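Local coordinates for protein structure-specific endonuclease subunit SLX1 (Candida glabrata, PDB 4XLG) that probably acts as the catalytic subunit of the SLX1-SLX4 endonuclease, nicking branched DNA near its junctions during repair and recombination, at residues P31-S43 with R54-V66. The protein carries 1 engineered substitution. Residues are numbered along the deposited sequence; the frame is centred on the assembly and turned at random. Where two conformers were deposited one is given.
Sequences PNPVRRLRQHNGS and RDGTRPWEMVAIV
Asn41, the last residue of helix 33-41, holds the start of strand 60-66 through its side-chain amide. Its OD1 accepts from Trp60 N at 2.7 Å in an almost straight bond (177°), and its ND2 reaches back to Trp60 O in a weak one of 3.3 Å. An amide suits this place because it can both donate and accept, meeting both backbone polar groups of one strand residue. Its first torsion turns CG away from the carbonyl carbon, which brings the amide nearer the strand.

At the helix C-terminus carbonyls lack helical partners, and the dipole would be expected to attract positive charge. The extended chain of Arg58 brings NE to His40 O, a weak bond at 2.9 Å, while water 1 links its NH2 to Gln39 O. Arg54, exposed and modelled in two conformers, is probably more mobile; in one of them NH2 donates to Asn41 O at 2.8 Å and water 3 joins that oxygen to NH1. Water 2 bridges His40 O and the indole NE1 of Trp60, giving the ring's polar edge a partner. The imidazole of His40 lies oblique to the indole, the two ring planes inclined by 65°, and its NE2 bonds to Tyr14 OH on strand 12-18.

Farther along, apolar groups take over. Leu37 sets CD2 against Met62 CB at 4.1 Å, and the flexible Met62 bends at its last torsion to bring CE up to Pro33. The compact Pro33 ring, well suited to the first turn of a helix, rests its CB on Ile65 CD1 at 3.9 Å. Helix 176-213 also touches Pro33, Leu37 and Asn41.

Helix and strand run roughly antiparallel (151°), their axes 9.2 Å apart at closest approach: helix 33-41 follows strands 12-18 and 25-30 and packs on strand 60-67, the third strand of the antiparallel GIY-YIG core.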
ATOM      1  N   PRO B  31      -8.773   7.922   2.314  1.00 20.92           N
ATOM      2  CA  PRO B  31      -7.927   8.580   1.294  1.00 20.07           C
ATOM      3  C   PRO B  31      -7.533  10.017   1.714  1.00 22.42           C
ATOM      4  O   PRO B  31      -6.753  10.644   0.992  1.00 20.83           O
ATOM      5  CB  PRO B  31      -8.843   8.627   0.046  1.00 21.58           C
ATOM      6  CG  PRO B  31     -10.217   8.825   0.637  1.00 23.87           C
ATOM      7  CD  PRO B  31     -10.209   7.912   1.934  1.00 19.64           C
ATOM      8  N   ASN B  32      -8.102  10.550   2.807  1.00 19.29           N
ATOM      9  CA  ASN B  32      -7.814  11.913   3.231  1.00 18.80           C
ATOM     10  C   ASN B  32      -7.877  11.935   4.763  1.00 18.51           C
ATOM     11  O   ASN B  32      -8.946  12.117   5.335  1.00 19.31           O
ATOM     12  CB  ASN B  32      -8.804  12.930   2.641  1.00 19.46           C
ATOM     13  CG  ASN B  32      -8.485  14.366   3.039  1.00 22.23           C
ATOM     14  OD1 ASN B  32      -7.794  14.615   4.033  1.00 18.95           O
ATOM     15  ND2 ASN B  32      -9.015  15.309   2.286  1.00 20.53           N
ATOM     16  N   PRO B  33      -6.723  11.796   5.381  1.00 19.51           N
ATOM     17  CA  PRO B  33      -6.680  11.682   6.854  1.00 19.95           C
ATOM     18  C   PRO B  33      -6.969  13.013   7.542  1.00 19.06           C
ATOM     19  O   PRO B  33      -7.382  12.980   8.728  1.00 19.35           O
ATOM     20  CB  PRO B  33      -5.238  11.195   7.137  1.00 19.58           C
ATOM     21  CG  PRO B  33      -4.409  11.827   5.964  1.00 20.96           C
ATOM     22  CD  PRO B  33      -5.386  11.691   4.758  1.00 20.30           C
ATOM     23  N   VAL B  34      -6.760  14.157   6.862  1.00 17.34           N
ATOM     24  CA  VAL B  34      -7.040  15.435   7.497  1.00 18.92           C
ATOM     25  C   VAL B  34      -8.567  15.615   7.652  1.00 18.91           C
ATOM     26  O   VAL B  34      -9.089  15.896   8.753  1.00 20.15           O
ATOM     27  CB  VAL B  34      -6.445  16.635   6.662  1.00 21.68           C
ATOM     28  CG1 VAL B  34      -6.795  17.937   7.410  1.00 23.28           C
ATOM     29  CG2 VAL B  34      -4.889  16.416   6.543  1.00 21.62           C
ATOM     30  N   ARG B  35      -9.281  15.430   6.513  1.00 18.87           N
ATOM     31  CA  ARG B  35     -10.725  15.535   6.519  1.00 19.99           C
ATOM     32  C   ARG B  35     -11.326  14.486   7.502  1.00 20.10           C
ATOM     33  O   ARG B  35     -12.257  14.782   8.292  1.00 20.30           O
ATOM     34  CB  ARG B  35     -11.247  15.291   5.108  1.00 18.63           C
ATOM     35  CG  ARG B  35     -12.762  15.439   5.023  1.00 25.56           C
ATOM     36  CD  ARG B  35     -13.163  15.451   3.521  1.00 35.01           C
ATOM     37  NE  ARG B  35     -14.580  15.777   3.541  1.00 48.33           N
ATOM     38  CZ  ARG B  35     -15.514  14.843   3.676  1.00 49.37           C
ATOM     39  NH1 ARG B  35     -16.804  15.185   3.736  1.00 50.77           N
ATOM     40  NH2 ARG B  35     -15.133  13.560   3.697  1.00 42.06           N
ATOM     41  N   ARG B  36     -10.743  13.294   7.459  1.00 20.53           N
ATOM     42  CA  ARG B  36     -11.265  12.201   8.329  1.00 18.00           C
ATOM     43  C   ARG B  36     -11.083  12.540   9.792  1.00 21.37           C
ATOM     44  O   ARG B  36     -11.985  12.326  10.615  1.00 18.20           O
ATOM     45  CB  ARG B  36     -10.562  10.898   8.029  1.00 18.11           C
ATOM     46  CG  ARG B  36     -11.007   9.697   8.954  1.00 20.37           C
ATOM     47  CD  ARG B  36     -12.513   9.426   8.859  1.00 21.39           C
ATOM     48  NE  ARG B  36     -12.878   9.069   7.484  1.00 24.44           N
ATOM     49  CZ  ARG B  36     -12.616   7.890   6.940  1.00 24.77           C
ATOM     50  NH1 ARG B  36     -12.921   7.697   5.650  1.00 29.53           N
ATOM     51  NH2 ARG B  36     -12.130   6.878   7.663  1.00 27.35           N
ATOM     52  N   LEU B  37      -9.902  13.040  10.151  1.00 19.38           N
ATOM     53  CA  LEU B  37      -9.710  13.410  11.546  1.00 21.83           C
ATOM     54  C   LEU B  37     -10.659  14.541  11.964  1.00 22.68           C
ATOM     55  O   LEU B  37     -11.199  14.511  13.071  1.00 20.47           O
ATOM     56  CB  LEU B  37      -8.219  13.773  11.762  1.00 20.00           C
ATOM     57  CG  LEU B  37      -7.789  14.045  13.204  1.00 23.45           C
ATOM     58  CD1 LEU B  37      -8.123  12.843  14.130  1.00 19.90           C
ATOM     59  CD2 LEU B  37      -6.244  14.305  13.125  1.00 30.12           C
ATOM     60  N   ARG B  38     -10.933  15.533  11.093  1.00 19.66           N
ATOM     61  CA  ARG B  38     -11.967  16.519  11.456  1.00 20.19           C
ATOM     62  C   ARG B  38     -13.341  15.901  11.693  1.00 20.73           C
ATOM     63  O   ARG B  38     -14.086  16.385  12.549  1.00 22.92           O
ATOM     64  CB  ARG B  38     -12.195  17.634  10.363  1.00 25.70           C
ATOM     65  CG  ARG B  38     -11.043  18.570  10.106  1.00 35.63           C
ATOM     66  CD  ARG B  38     -11.577  19.859   9.311  1.00 31.42           C
ATOM     67  NE  ARG B  38     -12.220  19.487   8.041  1.00 39.91           N
ATOM     68  CZ  ARG B  38     -11.513  19.281   6.931  1.00 37.97           C
ATOM     69  NH1 ARG B  38     -10.188  19.436   6.972  1.00 33.71           N
ATOM     70  NH2 ARG B  38     -12.110  18.931   5.805  1.00 33.00           N
ATOM     71  N   GLN B  39     -13.698  14.916  10.868  1.00 20.14           N
ATOM     72  CA  GLN B  39     -15.012  14.233  11.018  1.00 20.09           C
ATOM     73  C   GLN B  39     -15.042  13.485  12.368  1.00 20.73           C
ATOM     74  O   GLN B  39     -16.043  13.512  13.087  1.00 23.41           O
ATOM     75  CB  GLN B  39     -15.247  13.262   9.884  1.00 23.19           C
ATOM     76  CG  GLN B  39     -15.603  14.019   8.557  1.00 23.56           C
ATOM     77  CD  GLN B  39     -15.727  13.028   7.415  1.00 27.69           C
ATOM     78  OE1 GLN B  39     -14.794  12.273   7.129  1.00 25.69           O
ATOM     79  NE2 GLN B  39     -16.909  12.952   6.838  1.00 29.43           N
ATOM     80  N   HIS B  40     -13.951  12.822  12.697  1.00 19.58           N
ATOM     81  CA  HIS B  40     -13.926  12.112  14.005  1.00 23.91           C
ATOM     82  C   HIS B  40     -13.991  13.086  15.180  1.00 23.41           C
ATOM     83  O   HIS B  40     -14.587  12.777  16.246  1.00 22.77           O
ATOM     84  CB  HIS B  40     -12.647  11.235  14.165  1.00 19.61           C
ATOM     85  CG  HIS B  40     -12.674   9.972  13.358  1.00 20.52           C
ATOM     86  ND1 HIS B  40     -13.680   9.031  13.474  1.00 23.06           N
ATOM     87  CD2 HIS B  40     -11.773   9.453  12.495  1.00 21.25           C
ATOM     88  CE1 HIS B  40     -13.421   8.014  12.675  1.00 27.86           C
ATOM     89  NE2 HIS B  40     -12.247   8.223  12.106  1.00 22.76           N
ATOM     90  N   ASN B  41     -13.364  14.254  15.047  1.00 19.30           N
ATOM     91  CA  ASN B  41     -13.286  15.197  16.152  1.00 20.17           C
ATOM     92  C   ASN B  41     -14.401  16.190  16.237  1.00 24.35           C
ATOM     93  O   ASN B  41     -14.638  16.814  17.250  1.00 25.16           O
ATOM     94  CB  ASN B  41     -11.949  15.936  16.088  1.00 19.66           C
ATOM     95  CG  ASN B  41     -10.817  15.021  16.572  1.00 21.12           C
ATOM     96  OD1 ASN B  41     -11.104  14.052  17.295  1.00 23.03           O
ATOM     97  ND2 ASN B  41      -9.578  15.305  16.177  1.00 21.42           N
ATOM     98  N   GLY B  42     -15.141  16.317  15.172  1.00 27.15           N
ATOM     99  CA  GLY B  42     -16.220  17.284  15.173  1.00 31.21           C
ATOM    100  C   GLY B  42     -17.438  16.447  14.943  1.00 34.54           C
ATOM    101  O   GLY B  42     -17.833  15.688  15.803  1.00 34.12           O
ATOM    102  N   SER B  43     -17.995  16.526  13.760  1.00 35.64           N
ATOM    103  CA  SER B  43     -19.004  15.514  13.375  1.00 44.21           C
ATOM    104  C   SER B  43     -18.857  15.086  11.905  1.00 40.64           C
ATOM    105  O   SER B  43     -18.154  15.737  11.116  1.00 36.13           O
ATOM    106  CB  SER B  43     -20.412  16.050  13.618  1.00 47.29           C
ATOM    107  OG  SER B  43     -20.592  17.188  12.798  1.00 48.37           O
ATOM    108  N   ARG B  54     -20.841  14.759  24.168  1.00 46.79           N
ATOM    109  CA  ARG B  54     -19.415  14.559  24.332  0.54 44.23           C
ATOM    110  C   ARG B  54     -19.110  14.003  25.723  1.00 40.41           C
ATOM    111  O   ARG B  54     -19.619  14.470  26.726  1.00 40.72           O
ATOM    112  CB  ARG B  54     -18.665  15.858  24.068  0.54 46.20           C
ATOM    113  CG  ARG B  54     -18.867  16.336  22.628  0.54 48.60           C
ATOM    114  CD  ARG B  54     -17.852  17.378  22.251  0.54 49.10           C
ATOM    115  NE  ARG B  54     -17.805  17.575  20.809  0.54 49.30           N
ATOM    116  CZ  ARG B  54     -16.678  17.746  20.128  0.54 47.03           C
ATOM    117  NH1 ARG B  54     -15.520  17.753  20.763  0.54 47.41           N
ATOM    118  NH2 ARG B  54     -16.715  17.915  18.815  0.54 47.16           N
ATOM    119  N   ASP B  55     -18.267  12.973  25.753  1.00 34.82           N
ATOM    120  CA  ASP B  55     -17.883  12.390  27.043  1.00 35.38           C
ATOM    121  C   ASP B  55     -16.376  12.528  27.275  1.00 29.75           C
ATOM    122  O   ASP B  55     -15.843  11.933  28.207  1.00 28.91           O
ATOM    123  CB  ASP B  55     -18.305  10.930  27.120  1.00 32.31           C
ATOM    124  CG  ASP B  55     -17.474  10.014  26.225  1.00 34.27           C
ATOM    125  OD1 ASP B  55     -16.699  10.446  25.357  1.00 29.53           O
ATOM    126  OD2 ASP B  55     -17.606   8.788  26.405  1.00 41.93           O
ATOM    127  N   GLY B  56     -15.735  13.345  26.452  1.00 25.51           N
ATOM    128  CA  GLY B  56     -14.296  13.564  26.486  1.00 24.48           C
ATOM    129  C   GLY B  56     -13.469  12.594  25.638  1.00 23.36           C
ATOM    130  O   GLY B  56     -12.250  12.699  25.608  1.00 27.54           O
ATOM    131  N   THR B  57     -14.095  11.650  24.938  1.00 22.47           N
ATOM    132  CA  THR B  57     -13.322  10.809  24.017  1.00 21.60           C
ATOM    133  C   THR B  57     -12.693  11.671  22.902  1.00 22.52           C
ATOM    134  O   THR B  57     -11.488  11.592  22.624  1.00 22.00           O
ATOM    135  CB  THR B  57     -14.189   9.740  23.377  1.00 24.37           C
ATOM    136  OG1 THR B  57     -14.693   8.899  24.424  1.00 27.61           O
ATOM    137  CG2 THR B  57     -13.366   8.875  22.477  1.00 28.15           C
ATOM    138  N   ARG B  58     -13.510  12.506  22.280  1.00 24.70           N
ATOM    139  CA  ARG B  58     -12.952  13.576  21.421  1.00 20.07           C
ATOM    140  C   ARG B  58     -12.333  14.720  22.247  1.00 20.12           C
ATOM    141  O   ARG B  58     -12.833  15.091  23.319  1.00 23.23           O
ATOM    142  CB  ARG B  58     -14.086  14.144  20.556  1.00 20.30           C
ATOM    143  CG  ARG B  58     -14.712  13.108  19.644  1.00 23.13           C
ATOM    144  CD  ARG B  58     -15.993  13.811  19.142  1.00 26.23           C
ATOM    145  NE  ARG B  58     -16.696  13.010  18.180  1.00 35.60           N
ATOM    146  CZ  ARG B  58     -17.605  12.085  18.485  1.00 41.76           C
ATOM    147  NH1 ARG B  58     -17.864  11.797  19.768  1.00 42.01           N
ATOM    148  NH2 ARG B  58     -18.247  11.459  17.503  1.00 38.87           N
ATOM    149  N   PRO B  59     -11.258  15.330  21.737  1.00 19.97           N
ATOM    150  CA  PRO B  59     -10.641  14.995  20.449  1.00 19.04           C
ATOM    151  C   PRO B  59      -9.687  13.804  20.492  1.00 19.60           C
ATOM    152  O   PRO B  59      -9.056  13.521  21.550  1.00 19.33           O
ATOM    153  CB  PRO B  59      -9.802  16.276  20.110  1.00 19.23           C
ATOM    154  CG  PRO B  59      -9.494  16.886  21.488  1.00 22.56           C
ATOM    155  CD  PRO B  59     -10.699  16.554  22.379  1.00 20.55           C
ATOM    156  N   TRP B  60      -9.529  13.203  19.336  1.00 19.46           N
ATOM    157  CA  TRP B  60      -8.592  12.117  19.115  1.00 20.53           C
ATOM    158  C   TRP B  60      -7.276  12.674  18.622  1.00 22.51           C
ATOM    159  O   TRP B  60      -7.259  13.609  17.817  1.00 21.87           O
ATOM    160  CB  TRP B  60      -9.140  11.182  18.020  1.00 18.97           C
ATOM    161  CG  TRP B  60     -10.401  10.481  18.332  1.00 20.47           C
ATOM    162  CD1 TRP B  60     -11.680  10.874  17.967  1.00 21.83           C
ATOM    163  CD2 TRP B  60     -10.531   9.215  18.961  1.00 22.28           C
ATOM    164  NE1 TRP B  60     -12.589   9.913  18.363  1.00 21.72           N
ATOM    165  CE2 TRP B  60     -11.906   8.877  18.953  1.00 22.45           C
ATOM    166  CE3 TRP B  60      -9.609   8.321  19.526  1.00 20.21           C
ATOM    167  CZ2 TRP B  60     -12.392   7.673  19.487  1.00 22.43           C
ATOM    168  CZ3 TRP B  60     -10.085   7.110  20.061  1.00 19.10           C
ATOM    169  CH2 TRP B  60     -11.459   6.796  20.043  1.00 22.63           C
ATOM    170  N   GLU B  61      -6.175  12.014  18.976  1.00 20.28           N
ATOM    171  CA  GLU B  61      -4.869  12.262  18.330  1.00 17.62           C
ATOM    172  C   GLU B  61      -4.616  11.159  17.292  1.00 21.03           C
ATOM    173  O   GLU B  61      -4.783   9.985  17.616  1.00 19.96           O
ATOM    174  CB  GLU B  61      -3.722  12.212  19.406  1.00 18.55           C
ATOM    175  CG  GLU B  61      -2.315  12.411  18.790  1.00 21.10           C
ATOM    176  CD  GLU B  61      -1.198  12.108  19.795  1.00 23.56           C
ATOM    177  OE1 GLU B  61      -1.478  11.568  20.892  1.00 22.88           O
ATOM    178  OE2 GLU B  61      -0.020  12.420  19.471  1.00 23.69           O
ATOM    179  N   MET B  62      -4.282  11.515  16.041  1.00 18.87           N
ATOM    180  CA  MET B  62      -3.883  10.452  15.108  1.00 18.05           C
ATOM    181  C   MET B  62      -2.423  10.135  15.410  1.00 18.12           C
ATOM    182  O   MET B  62      -1.556  10.940  15.137  1.00 20.13           O
ATOM    183  CB  MET B  62      -4.084  10.901  13.646  1.00 19.70           C
ATOM    184  CG  MET B  62      -3.727   9.733  12.656  1.00 19.16           C
ATOM    185  SD  MET B  62      -4.077  10.223  10.940  1.00 22.07           S
ATOM    186  CE  MET B  62      -5.868  10.286  10.983  1.00 20.22           C
ATOM    187  N   VAL B  63      -2.135   8.950  15.962  1.00 19.70           N
ATOM    188  CA  VAL B  63      -0.762   8.733  16.379  1.00 20.96           C
ATOM    189  C   VAL B  63       0.108   8.047  15.331  1.00 19.96           C
ATOM    190  O   VAL B  63       1.356   8.152  15.370  1.00 21.88           O
ATOM    191  CB  VAL B  63      -0.704   7.904  17.719  1.00 17.87           C
ATOM    192  CG1 VAL B  63      -1.353   8.754  18.873  1.00 22.46           C
ATOM    193  CG2 VAL B  63      -1.383   6.507  17.628  1.00 20.08           C
ATOM    194  N   ALA B  64      -0.534   7.324  14.412  1.00 20.18           N
ATOM    195  CA  ALA B  64       0.219   6.595  13.370  1.00 23.91           C
ATOM    196  C   ALA B  64      -0.670   6.379  12.169  1.00 22.56           C
ATOM    197  O   ALA B  64      -1.896   6.316  12.294  1.00 21.90           O
ATOM    198  CB  ALA B  64       0.737   5.223  13.882  1.00 23.11           C
ATOM    199  N   ILE B  65      -0.047   6.236  11.002  1.00 20.72           N
ATOM    200  CA  ILE B  65      -0.839   5.851   9.839  1.00 19.01           C
ATOM    201  C   ILE B  65       0.089   4.986   8.950  1.00 20.80           C
ATOM    202  O   ILE B  65       1.290   5.267   8.839  1.00 21.79           O
ATOM    203  CB  ILE B  65      -1.418   7.083   9.078  1.00 20.18           C
ATOM    204  CG1 ILE B  65      -2.406   6.623   7.965  1.00 18.48           C
ATOM    205  CG2 ILE B  65      -0.281   8.015   8.498  1.00 22.63           C
ATOM    206  CD1 ILE B  65      -3.248   7.893   7.484  1.00 20.92           C
ATOM    207  N   VAL B  66      -0.479   3.932   8.385  1.00 20.46           N
ATOM    208  CA  VAL B  66       0.218   3.060   7.439  1.00 22.50           C
ATOM    209  C   VAL B  66      -0.346   3.444   6.093  1.00 20.52           C
ATOM    210  O   VAL B  66      -1.574   3.413   5.923  1.00 21.99           O
ATOM    211  CB  VAL B  66      -0.066   1.585   7.727  1.00 25.03           C
ATOM    212  CG1 VAL B  66       0.574   0.615   6.643  1.00 21.97           C
ATOM    213  CG2 VAL B  66       0.430   1.211   9.180  1.00 23.54           C
TER
HETATM  214  O   HOH W   1     -17.757  12.077  14.675  1.00 34.71           O
HETATM  215  O   HOH W   2     -15.197  10.273  17.135  1.00 36.79           O
HETATM  216  O   HOH W   3     -13.028  17.410  19.293  1.00 29.93           O